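Local atomic coordinates of phosphoglycerate kinase (Coxiella burnetii, PDB entry 4NG4), a protein that catalyses the reversible transfer of a phosphate group between ATP and 3-phosphoglycerate in glycolysis, acting as a monomer. Residues A[154-159]-A[382-387]; A[161-166]-A[394-399]. All blocks are in the same frame, centred on the assembly; numbering follows the deposited sequence.

Interaction 1. Residues A[154-159]-A[382-387]; sequences TAHRAQ and FLEFLE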
ATOM      1  N   THR A 154       2.313   2.011   8.498  1.00 27.31           N
ATOM      2  CA  THR A 154       2.463   1.285   9.758  1.00 25.94           C
ATOM      3  C   THR A 154       1.117   0.996  10.457  1.00 27.20           C
ATOM      4  O   THR A 154       1.068   0.170  11.380  1.00 26.79           O
ATOM      5  CB  THR A 154       3.390   2.087  10.724  1.00 24.79           C
ATOM      6  OG1 THR A 154       2.740   3.287  11.167  1.00 25.93           O
ATOM      7  CG2 THR A 154       4.678   2.484  10.024  1.00 24.10           C
ATOM      8  N   ALA A 155       0.044   1.659  10.009  1.00 28.71           N
ATOM      9  CA  ALA A 155      -1.260   1.635  10.688  1.00 30.71           C
ATOM     10  C   ALA A 155      -1.951   0.279  10.787  1.00 31.65           C
ATOM     11  O   ALA A 155      -2.906   0.135  11.578  1.00 32.77           O
ATOM     12  CB  ALA A 155      -2.216   2.609  10.015  1.00 33.08           C
ATOM     13  N   HIS A 156      -1.486  -0.686   9.987  1.00 30.86           N
ATOM     14  CA  HIS A 156      -2.133  -1.986   9.887  1.00 32.31           C
ATOM     15  C   HIS A 156      -1.691  -2.986  10.961  1.00 31.53           C
ATOM     16  O   HIS A 156      -2.195  -4.114  11.009  1.00 33.08           O
ATOM     17  CB  HIS A 156      -1.962  -2.563   8.471  1.00 33.15           C
ATOM     18  CG  HIS A 156      -0.562  -2.986   8.129  1.00 31.54           C
ATOM     19  ND1 HIS A 156       0.532  -2.163   8.303  1.00 29.64           N
ATOM     20  CD2 HIS A 156      -0.088  -4.134   7.586  1.00 31.86           C
ATOM     21  CE1 HIS A 156       1.622  -2.793   7.900  1.00 29.02           C
ATOM     22  NE2 HIS A 156       1.275  -3.993   7.463  1.00 30.89           N
ATOM     23  N   ARG A 157      -0.770  -2.562  11.821  1.00 29.88           N
ATOM     24  CA  ARG A 157      -0.319  -3.368  12.957  1.00 29.76           C
ATOM     25  C   ARG A 157      -0.414  -2.581  14.245  1.00 29.60           C
ATOM     26  O   ARG A 157      -0.242  -1.365  14.259  1.00 28.86           O
ATOM     27  CB  ARG A 157       1.130  -3.833  12.761  1.00 28.22           C
ATOM     28  CG  ARG A 157       1.332  -4.695  11.533  1.00 29.01           C
ATOM     29  CD  ARG A 157       0.659  -6.070  11.689  1.00 31.77           C
ATOM     30  NE  ARG A 157       0.264  -6.622  10.400  1.00 33.90           N
ATOM     31  CZ  ARG A 157       1.116  -6.943   9.424  1.00 34.32           C
ATOM     32  NH1 ARG A 157       2.435  -6.766   9.562  1.00 32.30           N
ATOM     33  NH2 ARG A 157       0.645  -7.438   8.280  1.00 36.53           N
ATOM     34  N   ALA A 158      -0.678  -3.304  15.327  1.00 30.84           N
ATOM     35  CA  ALA A 158      -0.886  -2.703  16.636  1.00 31.69           C
ATOM     36  C   ALA A 158       0.433  -2.728  17.365  1.00 30.14           C
ATOM     37  O   ALA A 158       0.941  -3.796  17.724  1.00 29.70           O
ATOM     38  CB  ALA A 158      -1.934  -3.463  17.414  1.00 34.53           C
ATOM     39  N   GLN A 159       0.999  -1.545  17.548  1.00 29.33           N
ATOM     40  CA  GLN A 159       2.273  -1.397  18.219  1.00 28.48           C
ATOM     41  C   GLN A 159       2.227  -0.132  19.060  1.00 29.31           C
ATOM     42  O   GLN A 159       1.525   0.809  18.710  1.00 30.27           O
ATOM     43  CB  GLN A 159       3.386  -1.365  17.180  1.00 26.03           C
ATOM     44  CG  GLN A 159       3.668  -2.751  16.603  1.00 26.14           C
ATOM     45  CD  GLN A 159       4.819  -2.746  15.637  1.00 25.56           C
ATOM     46  OE1 GLN A 159       4.761  -2.085  14.618  1.00 26.96           O
ATOM     47  NE2 GLN A 159       5.880  -3.469  15.953  1.00 26.64           N
ATOM     48  N   PHE A 382      -1.851  -0.610   2.510  1.00 34.15           N
ATOM     49  CA  PHE A 382      -2.660  -0.333   1.319  1.00 32.93           C
ATOM     50  C   PHE A 382      -3.632  -1.483   1.068  1.00 31.55           C
ATOM     51  O   PHE A 382      -4.832  -1.271   0.905  1.00 31.28           O
ATOM     52  CB  PHE A 382      -1.763  -0.118   0.093  1.00 32.13           C
ATOM     53  CG  PHE A 382      -2.507  -0.109  -1.210  1.00 30.95           C
ATOM     54  CD1 PHE A 382      -3.089   1.060  -1.683  1.00 31.80           C
ATOM     55  CD2 PHE A 382      -2.624  -1.265  -1.966  1.00 29.53           C
ATOM     56  CE1 PHE A 382      -3.786   1.070  -2.888  1.00 30.75           C
ATOM     57  CE2 PHE A 382      -3.319  -1.271  -3.165  1.00 28.38           C
ATOM     58  CZ  PHE A 382      -3.904  -0.100  -3.629  1.00 29.43           C
ATOM     59  N   LEU A 383      -3.087  -2.700   1.053  1.00 31.00           N
ATOM     60  CA  LEU A 383      -3.856  -3.916   0.773  1.00 29.92           C
ATOM     61  C   LEU A 383      -4.899  -4.200   1.850  1.00 30.86           C
ATOM     62  O   LEU A 383      -6.063  -4.347   1.519  1.00 30.62           O
ATOM     63  CB  LEU A 383      -2.922  -5.126   0.590  1.00 29.45           C
ATOM     64  CG  LEU A 383      -2.064  -5.057  -0.697  1.00 29.28           C
ATOM     65  CD1 LEU A 383      -0.770  -5.939  -0.670  1.00 28.68           C
ATOM     66  CD2 LEU A 383      -2.919  -5.376  -1.929  1.00 27.84           C
ATOM     67  N   GLU A 384      -4.502  -4.242   3.127  1.00 32.32           N
ATOM     68  CA  GLU A 384      -5.467  -4.495   4.224  1.00 33.62           C
ATOM     69  C   GLU A 384      -6.656  -3.518   4.272  1.00 34.03           C
ATOM     70  O   GLU A 384      -7.751  -3.895   4.714  1.00 34.07           O
ATOM     71  CB  GLU A 384      -4.766  -4.540   5.596  1.00 35.56           C
ATOM     72  CG  GLU A 384      -3.884  -5.778   5.764  1.00 35.52           C
ATOM     73  CD  GLU A 384      -3.516  -6.096   7.204  1.00 37.95           C
ATOM     74  OE1 GLU A 384      -3.688  -5.231   8.094  1.00 39.41           O
ATOM     75  OE2 GLU A 384      -3.045  -7.232   7.435  1.00 37.26           O
ATOM     76  N   PHE A 385      -6.438  -2.283   3.818  1.00 34.09           N
ATOM     77  CA  PHE A 385      -7.495  -1.263   3.830  1.00 35.04           C
ATOM     78  C   PHE A 385      -8.543  -1.589   2.777  1.00 33.61           C
ATOM     79  O   PHE A 385      -9.742  -1.574   3.057  1.00 34.39           O
ATOM     80  CB  PHE A 385      -6.923   0.142   3.602  1.00 35.59           C
ATOM     81  CG  PHE A 385      -7.915   1.234   3.836  1.00 37.03           C
ATOM     82  CD1 PHE A 385      -8.131   1.730   5.115  1.00 39.40           C
ATOM     83  CD2 PHE A 385      -8.646   1.760   2.783  1.00 35.89           C
ATOM     84  CE1 PHE A 385      -9.048   2.729   5.340  1.00 40.42           C
ATOM     85  CE2 PHE A 385      -9.562   2.768   3.001  1.00 37.67           C
ATOM     86  CZ  PHE A 385      -9.766   3.252   4.282  1.00 39.94           C
ATOM     87  N   LEU A 386      -8.081  -1.899   1.570  1.00 31.71           N
ATOM     88  CA  LEU A 386      -8.972  -2.312   0.498  1.00 30.43           C
ATOM     89  C   LEU A 386      -9.672  -3.653   0.790  1.00 30.23           C
ATOM     90  O   LEU A 386     -10.741  -3.921   0.227  1.00 30.22           O
ATOM     91  CB  LEU A 386      -8.203  -2.400  -0.822  1.00 28.83           C
ATOM     92  CG  LEU A 386      -7.573  -1.122  -1.375  1.00 28.55           C
ATOM     93  CD1 LEU A 386      -6.943  -1.386  -2.745  1.00 26.11           C
ATOM     94  CD2 LEU A 386      -8.600  -0.006  -1.472  1.00 28.54           C
ATOM     95  N   GLU A 387      -9.066  -4.488   1.641  1.00 30.21           N
ATOM     96  CA  GLU A 387      -9.720  -5.685   2.159  1.00 30.41           C
ATOM     97  C   GLU A 387     -10.904  -5.328   3.060  1.00 32.40           C
ATOM     98  O   GLU A 387     -11.816  -6.146   3.229  1.00 32.94           O
ATOM     99  CB  GLU A 387      -8.739  -6.541   2.957  1.00 30.76           C
ATOM    100  CG  GLU A 387      -7.643  -7.160   2.134  1.00 30.22           C
ATOM    101  CD  GLU A 387      -6.798  -8.176   2.905  1.00 31.99           C
ATOM    102  OE1 GLU A 387      -6.489  -7.977   4.092  1.00 34.68           O
ATOM    103  OE2 GLU A 387      -6.423  -9.195   2.298  1.00 32.66           O
TER

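Interaction 2. Residues A[161-166]-A[394-399]; sequences STAGVA and IKILTQ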
ATOM      1  N   SER A 161       3.797   2.474  19.441  1.00 28.20           N
ATOM      2  CA  SER A 161       4.030   3.725  18.737  1.00 27.99           C
ATOM      3  C   SER A 161       3.014   4.050  17.631  1.00 28.17           C
ATOM      4  O   SER A 161       2.993   5.185  17.130  1.00 28.05           O
ATOM      5  CB  SER A 161       5.463   3.726  18.165  1.00 26.25           C
ATOM      6  OG  SER A 161       5.617   2.871  17.047  1.00 24.31           O
ATOM      7  N   THR A 162       2.188   3.064  17.253  1.00 28.54           N
ATOM      8  CA  THR A 162       1.137   3.234  16.221  1.00 29.43           C
ATOM      9  C   THR A 162      -0.298   3.127  16.739  1.00 32.41           C
ATOM     10  O   THR A 162      -1.232   3.605  16.081  1.00 34.19           O
ATOM     11  CB  THR A 162       1.239   2.163  15.132  1.00 27.81           C
ATOM     12  OG1 THR A 162       0.908   0.888  15.694  1.00 28.15           O
ATOM     13  CG2 THR A 162       2.639   2.116  14.537  1.00 26.07           C
ATOM     14  N   ALA A 163      -0.472   2.489  17.893  1.00 33.78           N
ATOM     15  CA  ALA A 163      -1.786   2.155  18.405  1.00 36.71           C
ATOM     16  C   ALA A 163      -1.934   2.480  19.894  1.00 39.31           C
ATOM     17  O   ALA A 163      -2.821   3.238  20.288  1.00 42.01           O
ATOM     18  CB  ALA A 163      -2.046   0.689  18.163  1.00 36.64           C
ATOM     19  N   GLY A 164      -1.075   1.885  20.717  1.00 38.86           N
ATOM     20  CA  GLY A 164      -1.152   2.039  22.168  1.00 41.46           C
ATOM     21  C   GLY A 164      -1.065   3.481  22.622  1.00 42.69           C
ATOM     22  O   GLY A 164      -1.885   3.925  23.426  1.00 46.33           O
ATOM     23  N   VAL A 165      -0.079   4.214  22.107  1.00 40.28           N
ATOM     24  CA  VAL A 165       0.117   5.605  22.497  1.00 41.50           C
ATOM     25  C   VAL A 165      -1.133   6.438  22.222  1.00 43.87           C
ATOM     26  O   VAL A 165      -1.548   7.231  23.083  1.00 47.28           O
ATOM     27  CB  VAL A 165       1.353   6.252  21.826  1.00 38.96           C
ATOM     28  CG1 VAL A 165       1.268   6.205  20.319  1.00 36.43           C
ATOM     29  CG2 VAL A 165       1.508   7.681  22.298  1.00 41.50           C
ATOM     30  N   ALA A 166      -1.744   6.235  21.053  1.00 42.49           N
ATOM     31  CA  ALA A 166      -2.970   6.953  20.680  1.00 44.88           C
ATOM     32  C   ALA A 166      -4.157   6.591  21.579  1.00 48.41           C
ATOM     33  O   ALA A 166      -5.061   7.408  21.774  1.00 51.56           O
ATOM     34  CB  ALA A 166      -3.330   6.703  19.219  1.00 43.13           C
ATOM     35  N   ILE A 394      -6.244   3.656  12.757  1.00 54.10           N
ATOM     36  CA  ILE A 394      -7.398   4.445  12.319  1.00 54.31           C
ATOM     37  C   ILE A 394      -8.569   4.330  13.286  1.00 56.64           C
ATOM     38  O   ILE A 394      -9.254   5.318  13.575  1.00 58.63           O
ATOM     39  CB  ILE A 394      -7.857   4.001  10.919  1.00 51.12           C
ATOM     40  CG1 ILE A 394      -6.803   4.397   9.875  1.00 49.70           C
ATOM     41  CG2 ILE A 394      -9.215   4.604  10.574  1.00 51.31           C
ATOM     42  CD1 ILE A 394      -6.662   3.407   8.728  1.00 46.74           C
ATOM     43  N   LYS A 395      -8.796   3.124  13.784  1.00 56.62           N
ATOM     44  CA  LYS A 395      -9.870   2.888  14.720  1.00 59.31           C
ATOM     45  C   LYS A 395      -9.760   3.871  15.885  1.00 63.24           C
ATOM     46  O   LYS A 395     -10.709   4.597  16.186  1.00 65.40           O
ATOM     47  CB  LYS A 395      -9.833   1.444  15.227  1.00 59.37           C
ATOM     48  CG  LYS A 395     -11.154   0.978  15.810  1.00 61.65           C
ATOM     49  CD  LYS A 395     -11.018  -0.321  16.597  1.00 62.82           C
ATOM     50  CE  LYS A 395     -12.391  -0.883  16.973  1.00 64.76           C
ATOM     51  NZ  LYS A 395     -12.339  -1.838  18.125  1.00 67.27           N
ATOM     52  N   ILE A 396      -8.582   3.919  16.505  1.00 64.35           N
ATOM     53  CA  ILE A 396      -8.377   4.734  17.690  1.00 68.10           C
ATOM     54  C   ILE A 396      -8.496   6.223  17.380  1.00 68.88           C
ATOM     55  O   ILE A 396      -9.044   6.973  18.188  1.00 71.98           O
ATOM     56  CB  ILE A 396      -7.017   4.436  18.381  1.00 69.47           C
ATOM     57  CG1 ILE A 396      -6.899   2.948  18.712  1.00 69.11           C
ATOM     58  CG2 ILE A 396      -6.869   5.254  19.676  1.00 73.11           C
ATOM     59  CD1 ILE A 396      -5.676   2.604  19.531  1.00 70.91           C
ATOM     60  N   LEU A 397      -8.003   6.653  16.218  1.00 66.19           N
ATOM     61  CA  LEU A 397      -8.066   8.073  15.855  1.00 67.09           C
ATOM     62  C   LEU A 397      -9.507   8.589  15.781  1.00 68.29           C
ATOM     63  O   LEU A 397      -9.777   9.747  16.126  1.00 70.53           O
ATOM     64  CB  LEU A 397      -7.330   8.343  14.542  1.00 64.03           C
ATOM     65  CG  LEU A 397      -5.803   8.302  14.611  1.00 63.66           C
ATOM     66  CD1 LEU A 397      -5.209   8.579  13.238  1.00 60.74           C
ATOM     67  CD2 LEU A 397      -5.256   9.284  15.635  1.00 66.17           C
ATOM     68  N   THR A 398     -10.422   7.729  15.328  1.00 66.77           N
ATOM     69  CA  THR A 398     -11.853   8.059  15.305  1.00 68.14           C
ATOM     70  C   THR A 398     -12.480   7.971  16.701  1.00 71.78           C
ATOM     71  O   THR A 398     -13.180   8.893  17.131  1.00 74.30           O
ATOM     72  CB  THR A 398     -12.627   7.133  14.357  1.00 65.32           C
ATOM     73  OG1 THR A 398     -12.484   5.782  14.802  1.00 65.42           O
ATOM     74  CG2 THR A 398     -12.111   7.254  12.921  1.00 61.95           C
ATOM     75  N   GLN A 399     -12.224   6.865  17.398  1.00 72.06           N
ATOM     76  CA  GLN A 399     -12.673   6.695  18.786  1.00 76.06           C
ATOM     77  C   GLN A 399     -12.410   7.931  19.652  1.00 79.70           C
ATOM     78  O   GLN A 399     -13.190   8.242  20.543  1.00 83.19           O
ATOM     79  CB  GLN A 399     -11.964   5.514  19.449  1.00 76.18           C
ATOM     80  CG  GLN A 399     -12.478   4.143  19.078  1.00 74.52           C
ATOM     81  CD  GLN A 399     -11.627   3.025  19.690  1.00 75.24           C
ATOM     82  OE1 GLN A 399     -10.986   3.214  20.723  1.00 78.20           O
ATOM     83  NE2 GLN A 399     -11.616   1.859  19.046  1.00 72.79           N
TER

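Interaction 1. Residues A[154-159]-A[382-387]
His-156 and Glu-384 form the close part of this contact, and Arg-157 its looser flank. Glu-384 reaches out from helix 380-387 on a chain extended beyond CG and crosses His-156 at about a right angle. Its OE1 comes nearest to the CB of His-156, at 3.2 Å. CD of Glu-384 lies at the edge of the imidazole, in the ring plane and 4.0 Å from CD2 of His-156, while ring and carboxylate planes stand 81° apart. OE1 thus meets carbon atoms of His-156 (CB, CG and CD2), and the close part is packing, not a hydrogen bond. With chi1 at 70° CG of His-156 lies between the backbone N and the carbonyl carbon, and chi2 then brings the CD2 edge round to Glu-384; NE2 of His-156 stays 5.2 Å from OE1 of Glu-384.

Arg-157 meets the other carboxylate oxygen near the edge of its guanidinium, in a long salt bridge of 3.8 Å between NH2 of Arg-157 and OE2 of Glu-384, with the two planes 72° apart. Bent at chi2, the arginine folds back over its neighbour: its CG lies 4.0 Å above the centre of the His-156 ring, and NE2 of His-156 lies over a face of the guanidinium. Arg-157 is exposed, and Arg-73 and Arg-124, predicted like it to bind substrate, are close by.

Helix 380-387 packs on helices 176-190 and 209-216, whereas 154-159 follows strand 146-149, so the contact bridges the kinase's two lobes. As the meeting of these two segments rests on one long ion pair and a carboxylate against the carbon edge of an imidazole, it is a light link, consistent with the hinge-bending known for phosphoglycerate kinases.

Interaction 2. Residues A[161-166]-A[394-399]
Ala-163 is the first residue of 161-166 to meet the other helix, and its partner is Ile-396. CB of Ala-163 stands 4.3 Å from CD1 of Ile-396, the end of the longer isoleucine branch. That branch runs extended (chi2 -173°) toward the turn of helix around Ala-163, which is of the wider pi type, and its tip also lies against the carbonyl of Ala-163. Three residues on, Ala-166 points its CB toward the second helix and meets the shorter branch: CB to CG2 of Ile-396 is 3.9 Å. The same methyl CG2 rests 3.5 Å from the carbonyl O of Ala-166, which also accepts a weak hydrogen bond from Arg-400. One forked side chain thus divides itself between two alanines, whose small side chains let the backbones approach; the CA atoms of Ala-166 and Ile-396 are 6.6 Å apart. The side-chain contact is apolar and largely buried, though backbone carbonyls also touch the isoleucine.

Helix 160-168 is the helix of a beta-alpha-beta crossover between the adjacent parallel strands 146-149 and 171-174. Ala-166 rests on Phe-147 and Leu-397 on Met-149, so helix 392-401 lies against both the crossover helix and strand 146-149, with Phe-14 near the N-terminus packing on Leu-397 and Thr-398.

How the interactions relate
Interactions 1 and 2 have centres about 12 Å apart and interleave along the chain: 154-159, then 161-166, and much later 382-387 and 394-399. The loop 154-159 leads directly into helix 160-168, and the two segments are tied by a probable hydrogen bond, Arg-157 O to Thr-162 OG1 at 2.9 Å. In the second pair of segments, helices 380-387 and 392-401 follow each other, and Phe-385 packs on Ile-394. The chain thus passes from the nucleotide-binding lobe, past the substrate-side loop, to end on the parallel sheet of the N-terminal lobe. Interaction 1 lies between the lobes and interaction 2 within the N-terminal one, where it packs the C-terminal helix beside strand 146-149.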